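Local coordinates for protein rhamnosidase B (Bacillus sp., PDB 2OKX) that probably hydrolyses terminal alpha-L-rhamnose residues from rhamnosides, as a glycoside hydrolase of family 78 that bears an alpha-barrel domain, at residues E201-A206 with I526-Y531; R558-D563 with S859-W864; F150-D155 with V501-R506; Q209-V214 with C437-D442. One frame throughout, in Å; residues are numbered along the deposited sequence. Where two conformers were deposited one is given.

Contact 1 of 4, residues E201-A206 with I526-Y531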
loop_
_atom_site.group_PDB
_atom_site.type_symbol
_atom_site.label_atom_id
_atom_site.label_comp_id
_atom_site.label_asym_id
_atom_site.label_seq_id
_atom_site.Cartn_x
_atom_site.Cartn_y
_atom_site.Cartn_z
ATOM N N GLU A 201 18.035 -6.515 -0.187
ATOM C CA GLU A 201 18.751 -7.761 0.003
ATOM C C GLU A 201 18.139 -8.900 -0.781
ATOM O O GLU A 201 16.929 -9.142 -0.748
ATOM C CB GLU A 201 18.861 -8.115 1.497
ATOM C CG GLU A 201 17.581 -8.483 2.210
ATOM C CD GLU A 201 17.786 -8.685 3.716
ATOM O OE1 GLU A 201 18.565 -9.573 4.119
ATOM O OE2 GLU A 201 17.160 -7.947 4.505
ATOM N N LYS A 202 19.007 -9.587 -1.506
ATOM C CA LYS A 202 18.609 -10.705 -2.335
ATOM C C LYS A 202 18.260 -11.891 -1.459
ATOM O O LYS A 202 19.095 -12.381 -0.697
ATOM C CB LYS A 202 19.751 -11.060 -3.281
ATOM C CG LYS A 202 19.425 -12.109 -4.312
ATOM C CD LYS A 202 20.612 -12.269 -5.246
ATOM C CE LYS A 202 20.345 -13.288 -6.338
ATOM N NZ LYS A 202 21.511 -13.349 -7.267
ATOM N N LEU A 203 17.015 -12.333 -1.561
ATOM C CA LEU A 203 16.537 -13.470 -0.791
ATOM C C LEU A 203 15.975 -14.511 -1.746
ATOM O O LEU A 203 15.201 -14.185 -2.648
ATOM C CB LEU A 203 15.451 -13.024 0.194
ATOM C CG LEU A 203 15.884 -12.003 1.245
ATOM C CD1 LEU A 203 14.678 -11.575 2.074
ATOM C CD2 LEU A 203 16.973 -12.613 2.128
ATOM N N TYR A 204 16.386 -15.761 -1.560
ATOM C CA TYR A 204 15.901 -16.841 -2.399
ATOM C C TYR A 204 14.602 -17.396 -1.826
ATOM O O TYR A 204 14.328 -17.239 -0.638
ATOM C CB TYR A 204 16.947 -17.955 -2.503
ATOM C CG TYR A 204 18.136 -17.579 -3.354
ATOM C CD1 TYR A 204 19.155 -16.769 -2.850
ATOM C CD2 TYR A 204 18.211 -17.984 -4.688
ATOM C CE1 TYR A 204 20.218 -16.366 -3.660
ATOM C CE2 TYR A 204 19.267 -17.586 -5.503
ATOM C CZ TYR A 204 20.260 -16.779 -4.986
ATOM O OH TYR A 204 21.286 -16.366 -5.802
ATOM N N PRO A 205 13.773 -18.032 -2.675
ATOM C CA PRO A 205 12.496 -18.616 -2.258
ATOM C C PRO A 205 12.704 -19.809 -1.327
ATOM O O PRO A 205 13.808 -20.339 -1.232
ATOM C CB PRO A 205 11.853 -19.033 -3.583
ATOM C CG PRO A 205 12.422 -18.047 -4.564
ATOM C CD PRO A 205 13.880 -18.016 -4.145
ATOM N N ALA A 206 11.638 -20.230 -0.654
ATOM C CA ALA A 206 11.718 -21.357 0.268
ATOM C C ALA A 206 11.438 -22.692 -0.402
ATOM O O ALA A 206 12.093 -23.688 -0.105
ATOM C CB ALA A 206 10.742 -21.158 1.434
ATOM N N ILE A 526 13.739 -12.561 -4.928
ATOM C CA ILE A 526 13.206 -11.230 -4.694
ATOM C C ILE A 526 14.257 -10.411 -3.971
ATOM O O ILE A 526 14.983 -10.930 -3.122
ATOM C CB ILE A 526 11.907 -11.245 -3.836
ATOM C CG1 ILE A 526 11.309 -9.834 -3.805
ATOM C CG2 ILE A 526 12.205 -11.721 -2.398
ATOM C CD1 ILE A 526 9.940 -9.734 -3.143
ATOM N N ARG A 527 14.384 -9.145 -4.347
ATOM C CA ARG A 527 15.316 -8.274 -3.658
ATOM C C ARG A 527 14.405 -7.523 -2.703
ATOM O O ARG A 527 13.742 -6.554 -3.082
ATOM C CB ARG A 527 16.020 -7.322 -4.638
ATOM C CG ARG A 527 16.932 -8.049 -5.634
ATOM C CD ARG A 527 17.675 -7.089 -6.564
ATOM N NE ARG A 527 18.656 -6.285 -5.841
ATOM C CZ ARG A 527 19.850 -6.721 -5.451
ATOM N NH1 ARG A 527 20.237 -7.964 -5.718
ATOM N NH2 ARG A 527 20.653 -5.916 -4.772
ATOM N N GLN A 528 14.330 -8.011 -1.469
ATOM C CA GLN A 528 13.478 -7.387 -0.465
ATOM C C GLN A 528 13.996 -5.999 -0.148
ATOM O O GLN A 528 15.206 -5.782 -0.079
ATOM C CB GLN A 528 13.428 -8.238 0.810
ATOM C CG GLN A 528 12.568 -7.635 1.915
ATOM C CD GLN A 528 12.213 -8.648 2.982
ATOM O OE1 GLN A 528 11.447 -9.579 2.738
ATOM N NE2 GLN A 528 12.779 -8.481 4.168
ATOM N N SER A 529 13.075 -5.062 0.045
ATOM C CA SER A 529 13.444 -3.681 0.330
ATOM C C SER A 529 12.534 -3.045 1.372
ATOM O O SER A 529 11.326 -2.956 1.171
ATOM C CB SER A 529 13.387 -2.855 -0.960
ATOM O OG SER A 529 13.602 -1.478 -0.692
ATOM N N THR A 530 13.118 -2.604 2.484
ATOM C CA THR A 530 12.352 -1.955 3.541
ATOM C C THR A 530 13.187 -0.853 4.168
ATOM O O THR A 530 14.356 -0.671 3.833
ATOM C CB THR A 530 11.983 -2.932 4.684
ATOM O OG1 THR A 530 13.159 -3.230 5.450
ATOM C CG2 THR A 530 11.414 -4.236 4.126
ATOM N N TYR A 531 12.578 -0.116 5.088
ATOM C CA TYR A 531 13.290 0.924 5.804
ATOM C C TYR A 531 14.385 0.145 6.532
ATOM O O TYR A 531 14.184 -1.015 6.886
ATOM C CB TYR A 531 12.350 1.604 6.804
ATOM C CG TYR A 531 12.965 2.785 7.517
ATOM C CD1 TYR A 531 13.661 2.620 8.716
ATOM C CD2 TYR A 531 12.881 4.068 6.972
ATOM C CE1 TYR A 531 14.257 3.704 9.355
ATOM C CE2 TYR A 531 13.477 5.158 7.596
ATOM C CZ TYR A 531 14.161 4.970 8.787
ATOM O OH TYR A 531 14.739 6.052 9.411
#
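Glu201 and Gln528 trade two backbone hydrogen bonds: Glu201 N gives to Gln528 O at 2.9 Å, and Gln528 N returns to Glu201 O, the second more bent, with 134° at the hydrogen. Two residues on, Leu203 and Ile526 repeat the exchange. Leu203 N reaches Ile526 O at 2.9 Å and Ile526 N reaches Leu203 O at 3.2 Å, both nearly straight. Between these pairs Lys202 faces Arg527 as a non-hydrogen-bonded pair, with Arg527 CA set 3.4 Å from Glu201 O in a CA-H...O contact. On this face Lys202 CB lies 4.0 Å from Arg527 NH1. The two like charges are not left to each other: Lys202 runs fully extended to a salt bridge with Glu523, and Arg527, bent at chi3 (68°), turns NE to Glu200. The other face carries Glu201, Leu203, Ile526 and Gln528. There Leu203 CD1 sits 3.8 Å from Gln528 CB and also brushes the amide end, the two side chains passing at a slant. Gln528 OE1 is held by Arg447. Leu203 CB and Ile526 CG2 touch more loosely at 4.4 Å. The short strand 201-203 is thus laid antiparallel along the end of strand 520-528, a two-stranded pairing that adds a strand to an antiparallel sheet made mainly of strands of the concanavalin-like region.

Contact 2 of 4, residues R558-D563 with S859-W864; sequences RLCMED and SHCHAW
Cys560 lays its CB against the methyl of Ala863, CB to CB at 3.4 Å, tighter than a usual carbon contact. This is a buried spot in the six-hairpin glycosidase domain, the helical barrel of the enzyme, between a helix end and a loop: Cys560 is where the chain leaves helical geometry at the end of helix 544-559, and Ala863 begins a 3-10 segment in the loop ahead of helix 868-876. The thiol lies beside the backbone N of its own residue (chi1 -71°), which turns SG toward the loop backbone. Here it takes a weak hydrogen bond from Ala863 N, 3.4 Å from SG and bent to 143°. Cys861 comes in from the neighbouring part of the loop with its own SG opposite the backbone N (chi1 -177°), extended toward the helix end. The two sulfurs of Cys560 and Cys861 are 4.3 Å apart, SG to SG, far too long for a disulfide, and simply pack. Around this sulfur-rich contact, Glu583 of helix 577-590 touches Cys560 and Ala863, while Glu446 lies against Leu559 and Cys861. Leu559 completes the patch: its CB and CD1 both rest on Cys861 SG, each 4.1 Å away.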
loop_
_atom_site.group_PDB
_atom_site.type_symbol
_atom_site.label_atom_id
_atom_site.label_comp_id
_atom_site.label_asym_id
_atom_site.label_seq_id
_atom_site.Cartn_x
_atom_site.Cartn_y
_atom_site.Cartn_z
ATOM N N ARG A 558 7.831 -4.669 9.628
ATOM C CA ARG A 558 8.991 -4.524 8.756
ATOM C C ARG A 558 8.551 -4.264 7.313
ATOM O O ARG A 558 9.014 -3.317 6.675
ATOM C CB ARG A 558 9.843 -5.794 8.837
ATOM C CG ARG A 558 11.108 -5.815 7.995
ATOM C CD ARG A 558 12.050 -6.881 8.546
ATOM N NE ARG A 558 11.336 -8.120 8.856
ATOM C CZ ARG A 558 11.716 -8.992 9.786
ATOM N NH1 ARG A 558 12.807 -8.760 10.505
ATOM N NH2 ARG A 558 11.000 -10.087 10.008
ATOM N N LEU A 559 7.651 -5.101 6.805
ATOM C CA LEU A 559 7.189 -4.970 5.425
ATOM C C LEU A 559 6.344 -3.730 5.155
ATOM O O LEU A 559 6.169 -3.333 4.000
ATOM C CB LEU A 559 6.407 -6.219 5.007
ATOM C CG LEU A 559 7.138 -7.562 5.051
ATOM C CD1 LEU A 559 6.225 -8.614 4.442
ATOM C CD2 LEU A 559 8.460 -7.493 4.282
ATOM N N CYS A 560 5.814 -3.126 6.211
ATOM C CA CYS A 560 5.004 -1.928 6.066
ATOM C C CYS A 560 5.810 -0.678 6.381
ATOM O O CYS A 560 5.249 0.372 6.692
ATOM C CB CYS A 560 3.774 -1.996 6.968
ATOM S SG CYS A 560 2.563 -3.212 6.409
ATOM N N MET A 561 7.132 -0.808 6.312
ATOM C CA MET A 561 8.029 0.315 6.544
ATOM C C MET A 561 8.890 0.488 5.295
ATOM O O MET A 561 9.851 -0.255 5.084
ATOM C CB MET A 561 8.915 0.066 7.773
ATOM C CG MET A 561 8.185 0.207 9.106
ATOM S SD MET A 561 9.173 -0.257 10.558
ATOM C CE MET A 561 10.217 1.195 10.758
ATOM N N GLU A 562 8.510 1.446 4.453
ATOM C CA GLU A 562 9.249 1.753 3.228
ATOM C C GLU A 562 9.887 3.111 3.509
ATOM O O GLU A 562 10.459 3.308 4.579
ATOM C CB GLU A 562 8.288 1.858 2.036
ATOM C CG GLU A 562 7.464 0.595 1.782
ATOM C CD GLU A 562 6.600 0.683 0.534
ATOM O OE1 GLU A 562 5.851 -0.281 0.272
ATOM O OE2 GLU A 562 6.665 1.708 -0.185
ATOM N N ASP A 563 9.789 4.045 2.566
ATOM C CA ASP A 563 10.335 5.383 2.792
ATOM C C ASP A 563 9.402 6.074 3.791
ATOM O O ASP A 563 9.740 7.103 4.383
ATOM C CB ASP A 563 10.400 6.164 1.481
ATOM C CG ASP A 563 9.053 6.281 0.811
ATOM O OD1 ASP A 563 8.490 7.397 0.806
ATOM O OD2 ASP A 563 8.556 5.253 0.301
ATOM N N SER A 859 -6.293 -7.692 2.485
ATOM C CA SER A 859 -4.844 -7.685 2.637
ATOM C C SER A 859 -4.453 -8.609 3.793
ATOM O O SER A 859 -5.073 -8.580 4.862
ATOM C CB SER A 859 -4.360 -6.272 2.939
ATOM O OG SER A 859 -3.048 -6.292 3.472
ATOM N N HIS A 860 -3.428 -9.428 3.577
ATOM C CA HIS A 860 -2.966 -10.348 4.609
ATOM C C HIS A 860 -1.796 -9.774 5.396
ATOM O O HIS A 860 -1.262 -10.433 6.288
ATOM C CB HIS A 860 -2.557 -11.684 3.979
ATOM C CG HIS A 860 -3.716 -12.508 3.516
ATOM N ND1 HIS A 860 -4.069 -13.698 4.115
ATOM C CD2 HIS A 860 -4.632 -12.290 2.542
ATOM C CE1 HIS A 860 -5.155 -14.175 3.532
ATOM N NE2 HIS A 860 -5.517 -13.340 2.576
ATOM N N CYS A 861 -1.405 -8.546 5.072
ATOM C CA CYS A 861 -0.277 -7.908 5.746
ATOM C C CYS A 861 -0.542 -6.417 5.962
ATOM O O CYS A 861 -0.247 -5.601 5.094
ATOM C CB CYS A 861 0.996 -8.102 4.903
ATOM S SG CYS A 861 2.532 -7.451 5.633
ATOM N N HIS A 862 -1.108 -6.079 7.119
ATOM C CA HIS A 862 -1.426 -4.694 7.481
ATOM C C HIS A 862 -0.818 -4.437 8.854
ATOM O O HIS A 862 -1.301 -4.965 9.855
ATOM C CB HIS A 862 -2.947 -4.489 7.560
ATOM C CG HIS A 862 -3.525 -3.753 6.392
ATOM N ND1 HIS A 862 -4.169 -2.539 6.518
ATOM C CD2 HIS A 862 -3.567 -4.063 5.075
ATOM C CE1 HIS A 862 -4.584 -2.135 5.331
ATOM N NE2 HIS A 862 -4.232 -3.043 4.438
ATOM N N ALA A 863 0.236 -3.628 8.903
ATOM C CA ALA A 863 0.901 -3.353 10.172
ATOM C C ALA A 863 0.008 -2.655 11.189
ATOM O O ALA A 863 0.350 -2.594 12.367
ATOM C CB ALA A 863 2.181 -2.537 9.943
ATOM N N TRP A 864 -1.133 -2.125 10.758
ATOM C CA TRP A 864 -2.007 -1.474 11.724
ATOM C C TRP A 864 -2.627 -2.556 12.618
ATOM O O TRP A 864 -3.256 -2.260 13.638
ATOM C CB TRP A 864 -3.073 -0.616 11.007
ATOM C CG TRP A 864 -4.283 -1.319 10.433
ATOM C CD1 TRP A 864 -4.462 -2.662 10.242
ATOM C CD2 TRP A 864 -5.487 -0.687 9.973
ATOM N NE1 TRP A 864 -5.706 -2.906 9.696
ATOM C CE2 TRP A 864 -6.354 -1.710 9.521
ATOM C CE3 TRP A 864 -5.917 0.646 9.900
ATOM C CZ2 TRP A 864 -7.628 -1.440 9.003
ATOM C CZ3 TRP A 864 -7.185 0.916 9.386
ATOM C CH2 TRP A 864 -8.026 -0.126 8.945
#

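Contact 3 of 4, residues F150-D155 with V501-R506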
loop_
_atom_site.group_PDB
_atom_site.type_symbol
_atom_site.label_atom_id
_atom_site.label_comp_id
_atom_site.label_asym_id
_atom_site.label_seq_id
_atom_site.Cartn_x
_atom_site.Cartn_y
_atom_site.Cartn_z
ATOM N N PHE A 150 2.280 1.252 -12.556
ATOM C CA PHE A 150 1.946 0.291 -13.604
ATOM C C PHE A 150 2.712 -1.025 -13.517
ATOM O O PHE A 150 3.868 -1.053 -13.094
ATOM C CB PHE A 150 2.236 0.912 -14.977
ATOM C CG PHE A 150 1.470 2.174 -15.253
ATOM C CD1 PHE A 150 0.281 2.138 -15.975
ATOM C CD2 PHE A 150 1.933 3.398 -14.788
ATOM C CE1 PHE A 150 -0.437 3.302 -16.231
ATOM C CE2 PHE A 150 1.222 4.573 -15.036
ATOM C CZ PHE A 150 0.035 4.524 -15.759
ATOM N N GLY A 151 2.053 -2.110 -13.921
ATOM C CA GLY A 151 2.695 -3.415 -13.957
ATOM C C GLY A 151 3.302 -3.423 -15.346
ATOM O O GLY A 151 2.586 -3.217 -16.327
ATOM N N GLU A 152 4.604 -3.664 -15.457
ATOM C CA GLU A 152 5.243 -3.596 -16.763
ATOM C C GLU A 152 5.198 -4.804 -17.682
ATOM O O GLU A 152 4.946 -5.934 -17.266
ATOM C CB GLU A 152 6.704 -3.137 -16.609
ATOM C CG GLU A 152 7.730 -4.221 -16.228
ATOM C CD GLU A 152 7.836 -4.479 -14.726
ATOM O OE1 GLU A 152 8.896 -4.981 -14.291
ATOM O OE2 GLU A 152 6.871 -4.189 -13.985
ATOM N N VAL A 153 5.422 -4.517 -18.961
ATOM C CA VAL A 153 5.489 -5.513 -20.024
ATOM C C VAL A 153 6.744 -5.097 -20.790
ATOM O O VAL A 153 6.790 -4.011 -21.375
ATOM C CB VAL A 153 4.272 -5.445 -20.960
ATOM C CG1 VAL A 153 4.508 -6.330 -22.176
ATOM C CG2 VAL A 153 3.027 -5.906 -20.220
ATOM N N ILE A 154 7.762 -5.953 -20.760
ATOM C CA ILE A 154 9.039 -5.658 -21.402
ATOM C C ILE A 154 9.441 -6.699 -22.435
ATOM O O ILE A 154 9.528 -7.885 -22.124
ATOM C CB ILE A 154 10.184 -5.602 -20.354
ATOM C CG1 ILE A 154 9.808 -4.678 -19.192
ATOM C CG2 ILE A 154 11.477 -5.146 -21.018
ATOM C CD1 ILE A 154 9.695 -3.211 -19.557
ATOM N N ASP A 155 9.694 -6.255 -23.662
ATOM C CA ASP A 155 10.128 -7.165 -24.715
ATOM C C ASP A 155 11.631 -6.950 -24.857
ATOM O O ASP A 155 12.081 -5.996 -25.498
ATOM C CB ASP A 155 9.410 -6.852 -26.028
ATOM C CG ASP A 155 9.709 -7.872 -27.106
ATOM O OD1 ASP A 155 8.875 -8.028 -28.026
ATOM O OD2 ASP A 155 10.779 -8.512 -27.038
ATOM N N VAL A 501 9.610 -2.272 -10.204
ATOM C CA VAL A 501 8.308 -2.021 -9.591
ATOM C C VAL A 501 8.162 -2.887 -8.345
ATOM O O VAL A 501 8.246 -4.107 -8.423
ATOM C CB VAL A 501 7.165 -2.355 -10.575
ATOM C CG1 VAL A 501 5.807 -2.199 -9.888
ATOM C CG2 VAL A 501 7.258 -1.444 -11.791
ATOM N N ARG A 502 7.948 -2.255 -7.196
ATOM C CA ARG A 502 7.799 -2.994 -5.947
ATOM C C ARG A 502 6.494 -3.779 -5.889
ATOM O O ARG A 502 5.445 -3.284 -6.295
ATOM C CB ARG A 502 7.850 -2.038 -4.751
ATOM C CG ARG A 502 7.545 -2.715 -3.410
ATOM C CD ARG A 502 7.287 -1.698 -2.303
ATOM N NE ARG A 502 8.497 -0.984 -1.903
ATOM C CZ ARG A 502 9.485 -1.522 -1.195
ATOM N NH1 ARG A 502 9.420 -2.789 -0.798
ATOM N NH2 ARG A 502 10.544 -0.791 -0.884
ATOM N N ARG A 503 6.571 -5.010 -5.392
ATOM C CA ARG A 503 5.395 -5.858 -5.235
ATOM C C ARG A 503 5.462 -6.588 -3.897
ATOM O O ARG A 503 6.543 -6.927 -3.422
ATOM C CB ARG A 503 5.300 -6.887 -6.366
ATOM C CG ARG A 503 5.053 -6.268 -7.734
ATOM C CD ARG A 503 4.883 -7.314 -8.818
ATOM N NE ARG A 503 4.759 -6.671 -10.125
ATOM C CZ ARG A 503 5.780 -6.154 -10.803
ATOM N NH1 ARG A 503 7.012 -6.214 -10.311
ATOM N NH2 ARG A 503 5.564 -5.541 -11.956
ATOM N N GLY A 504 4.297 -6.814 -3.296
ATOM C CA GLY A 504 4.233 -7.518 -2.028
ATOM C C GLY A 504 3.452 -8.791 -2.281
ATOM O O GLY A 504 2.391 -8.753 -2.909
ATOM N N PHE A 505 3.970 -9.919 -1.812
ATOM C CA PHE A 505 3.311 -11.202 -2.026
ATOM C C PHE A 505 4.103 -12.301 -1.327
ATOM O O PHE A 505 5.210 -12.068 -0.843
ATOM C CB PHE A 505 3.279 -11.507 -3.528
ATOM C CG PHE A 505 4.648 -11.658 -4.137
ATOM C CD1 PHE A 505 5.258 -12.907 -4.212
ATOM C CD2 PHE A 505 5.356 -10.543 -4.575
ATOM C CE1 PHE A 505 6.553 -13.045 -4.712
ATOM C CE2 PHE A 505 6.658 -10.668 -5.078
ATOM C CZ PHE A 505 7.257 -11.922 -5.145
ATOM N N ARG A 506 3.527 -13.495 -1.265
ATOM C CA ARG A 506 4.227 -14.631 -0.687
ATOM C C ARG A 506 4.451 -15.678 -1.775
ATOM O O ARG A 506 5.516 -16.281 -1.851
ATOM C CB ARG A 506 3.438 -15.278 0.463
ATOM C CG ARG A 506 4.013 -16.646 0.830
ATOM C CD ARG A 506 3.502 -17.254 2.142
ATOM N NE ARG A 506 4.002 -18.624 2.272
ATOM C CZ ARG A 506 3.699 -19.466 3.261
ATOM N NH1 ARG A 506 2.892 -19.098 4.246
ATOM N NH2 ARG A 506 4.182 -20.702 3.242
#
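Glu152 starts with its CB turned across the gap rather than into it, and CG is placed between the backbone N and the carbonyl carbon (chi1 82°). A second bend at chi2 (-85°) then swings the carboxylate over to the other segment. CD comes to 3.7 Å from Arg503 NH2, and OE2 closes the approach with a salt bridge to the same NH2 at 2.8 Å. The carboxylate uses the syn side of OE2, though the donor stands 32° out of the carboxylate plane; seen from the arginine, OE2 lies in the guanidinium plane, at its edge. OE2 also rests 3.5 Å from Val501 CG2, the two side chains passing head to tail. The remaining oxygen, OE1, turns to the hydroxyls of Tyr497 and Ser499, which gives the buried carboxylate neutral partners beside its charged one. Arg503 arrives extended from CG to NE, and its NH2 is shared with the carbonyl of Thr485. Val501 CG1 lies 3.9 Å above one face of the guanidinium, toward the rim, while Val501 CG2 also meets Phe150 O at 3.7 Å. Trp23 of strand 22-31 packs on Glu152 and Val501. The arrangement is a buried salt bridge where residues 150-155, whose strand 153-155 runs parallel to strand 485-489, pack on the 501-506 segment of the concanavalin-like region.

Contact 4 of 4, residues Q209-V214 with C437-D442; sequences QSLSRV and CELVID
Ser210 OG occupies the position between its backbone N and carbonyl carbon (chi1 66°), while Glu438 CG runs opposite its backbone N (chi1 171°); with Ser212 these groups converge on one face of an antiparallel strand pair, 207-215 beside 436-443, in a mixed sheet of the concanavalin-like region. Val440 N gives to Ser210 O at 3.0 Å and Glu438 N to Ser212 O at 2.8 Å, with Ser212 N returning to Glu438 O. At Val440 the pattern slips: its O takes Gln209 N at 2.8 Å, and the buried Ser210 N is left without a partner. The Gln209 side chain runs along Val440. On the other face Leu211 and Leu439 run alongside each other, Leu211 CD1 to Leu439 CD1 at 3.9 Å. Cys437 SG packs against Leu211. Val214 crosses the Glu438 chain at about a right angle; the carboxylate's OE1 is taken by Arg404. One water sits at the convergence: both serine hydroxyls donate to it, and it donates to Glu438 O and, at 2.6 Å, to Glu438 OE2.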
loop_
_atom_site.group_PDB
_atom_site.type_symbol
_atom_site.label_atom_id
_atom_site.label_comp_id
_atom_site.label_asym_id
_atom_site.label_seq_id
_atom_site.Cartn_x
_atom_site.Cartn_y
_atom_site.Cartn_z
ATOM N N GLN A 209 5.962 -24.866 -4.757
ATOM C CA GLN A 209 4.709 -25.469 -4.340
ATOM C C GLN A 209 4.079 -26.380 -5.381
ATOM O O GLN A 209 3.515 -27.414 -5.035
ATOM C CB GLN A 209 3.718 -24.373 -3.960
ATOM C CG GLN A 209 2.359 -24.896 -3.541
ATOM C CD GLN A 209 1.448 -23.783 -3.090
ATOM O OE1 GLN A 209 1.701 -23.134 -2.074
ATOM N NE2 GLN A 209 0.385 -23.543 -3.846
ATOM N N SER A 210 4.170 -26.000 -6.651
ATOM C CA SER A 210 3.580 -26.817 -7.704
ATOM C C SER A 210 4.066 -26.446 -9.091
ATOM O O SER A 210 4.690 -25.401 -9.295
ATOM C CB SER A 210 2.055 -26.679 -7.680
ATOM O OG SER A 210 1.669 -25.354 -8.018
ATOM N N LEU A 211 3.773 -27.331 -10.039
ATOM C CA LEU A 211 4.105 -27.126 -11.439
ATOM C C LEU A 211 2.856 -27.595 -12.167
ATOM O O LEU A 211 2.281 -28.623 -11.818
ATOM C CB LEU A 211 5.324 -27.960 -11.858
ATOM C CG LEU A 211 5.807 -27.686 -13.291
ATOM C CD1 LEU A 211 7.271 -28.057 -13.436
ATOM C CD2 LEU A 211 4.954 -28.457 -14.276
ATOM N N SER A 212 2.414 -26.834 -13.159
ATOM C CA SER A 212 1.209 -27.210 -13.881
ATOM C C SER A 212 1.315 -26.883 -15.357
ATOM O O SER A 212 2.079 -26.004 -15.755
ATOM C CB SER A 212 -0.005 -26.460 -13.317
ATOM O OG SER A 212 -0.165 -26.660 -11.921
ATOM N N ARG A 213 0.553 -27.612 -16.162
ATOM C CA ARG A 213 0.493 -27.346 -17.591
ATOM C C ARG A 213 -0.765 -26.495 -17.668
ATOM O O ARG A 213 -1.841 -26.933 -17.260
ATOM C CB ARG A 213 0.312 -28.638 -18.395
ATOM C CG ARG A 213 0.141 -28.394 -19.899
ATOM C CD ARG A 213 0.143 -29.707 -20.689
ATOM N NE ARG A 213 -1.027 -30.538 -20.414
ATOM C CZ ARG A 213 -2.099 -30.606 -21.200
ATOM N NH1 ARG A 213 -2.155 -29.893 -22.315
ATOM N NH2 ARG A 213 -3.115 -31.393 -20.873
ATOM N N VAL A 214 -0.640 -25.273 -18.171
ATOM C CA VAL A 214 -1.796 -24.388 -18.223
ATOM C C VAL A 214 -1.981 -23.643 -19.544
ATOM O O VAL A 214 -1.099 -23.637 -20.399
ATOM C CB VAL A 214 -1.709 -23.336 -17.093
ATOM C CG1 VAL A 214 -1.470 -24.029 -15.746
ATOM C CG2 VAL A 214 -0.579 -22.356 -17.383
ATOM N N CYS A 437 3.982 -23.641 -19.074
ATOM C CA CYS A 437 4.522 -24.217 -17.850
ATOM C C CYS A 437 4.385 -23.226 -16.702
ATOM O O CYS A 437 5.030 -22.183 -16.700
ATOM C CB CYS A 437 6.000 -24.572 -18.030
ATOM S SG CYS A 437 6.756 -25.328 -16.568
ATOM N N GLU A 438 3.541 -23.558 -15.731
ATOM C CA GLU A 438 3.332 -22.685 -14.583
ATOM C C GLU A 438 4.027 -23.204 -13.326
ATOM O O GLU A 438 3.809 -24.340 -12.908
ATOM C CB GLU A 438 1.841 -22.541 -14.290
ATOM C CG GLU A 438 1.543 -21.818 -12.976
ATOM C CD GLU A 438 0.112 -22.016 -12.524
ATOM O OE1 GLU A 438 -0.795 -21.376 -13.099
ATOM O OE2 GLU A 438 -0.104 -22.827 -11.599
ATOM N N LEU A 439 4.860 -22.363 -12.733
ATOM C CA LEU A 439 5.556 -22.710 -11.501
ATOM C C LEU A 439 5.016 -21.816 -10.392
ATOM O O LEU A 439 4.900 -20.610 -10.581
ATOM C CB LEU A 439 7.056 -22.441 -11.634
ATOM C CG LEU A 439 8.018 -23.544 -12.072
ATOM C CD1 LEU A 439 7.536 -24.214 -13.333
ATOM C CD2 LEU A 439 9.398 -22.927 -12.265
ATOM N N VAL A 440 4.665 -22.400 -9.249
ATOM C CA VAL A 440 4.213 -21.592 -8.118
ATOM C C VAL A 440 5.373 -21.636 -7.133
ATOM O O VAL A 440 5.670 -22.680 -6.549
ATOM C CB VAL A 440 2.932 -22.146 -7.453
ATOM C CG1 VAL A 440 2.602 -21.323 -6.208
ATOM C CG2 VAL A 440 1.764 -22.057 -8.430
ATOM N N ILE A 441 6.042 -20.498 -6.993
ATOM C CA ILE A 441 7.201 -20.357 -6.124
ATOM C C ILE A 441 6.755 -19.792 -4.782
ATOM O O ILE A 441 6.119 -18.746 -4.744
ATOM C CB ILE A 441 8.223 -19.374 -6.749
ATOM C CG1 ILE A 441 8.605 -19.839 -8.161
ATOM C CG2 ILE A 441 9.444 -19.251 -5.864
ATOM C CD1 ILE A 441 9.227 -21.200 -8.211
ATOM N N ASP A 442 7.093 -20.475 -3.694
ATOM C CA ASP A 442 6.716 -20.019 -2.352
ATOM C C ASP A 442 7.909 -19.377 -1.654
ATOM O O ASP A 442 8.909 -20.043 -1.381
ATOM C CB ASP A 442 6.210 -21.202 -1.516
ATOM C CG ASP A 442 5.664 -20.780 -0.153
ATOM O OD1 ASP A 442 5.707 -19.575 0.184
ATOM O OD2 ASP A 442 5.187 -21.668 0.584
HETATM O O HOH W 1 3.896 -23.906 0.028
HETATM O O HOH W 2 1.438 -24.801 -10.889
#

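How the contacts relate
Contacts 1, 3 and 4 gather round the concanavalin-like region; contact 2 lies within the helical barrel domain, which the chain enters after residues 526-531. Contacts 1 and 3 each touch the other three. Tyr531 N to Met561 O of contact 2 at 2.7 Å, Arg502 NH1 of contact 3 to Ser529 O, and Ala206 N to Asp442 O of contact 4 are probable hydrogen bonds. Salt bridges tie contact 3 to contact 4 (Arg506 NE to Asp442 OD1, 2.9 Å) and to contact 2 (Arg502 NE to Glu562 OE1, 3.5 Å). A calcium ion lies about 8 Å from the Lys202 side chain, and a glycerol, probably from the crystallisation liquor, about 3 Å from the His862 side chain.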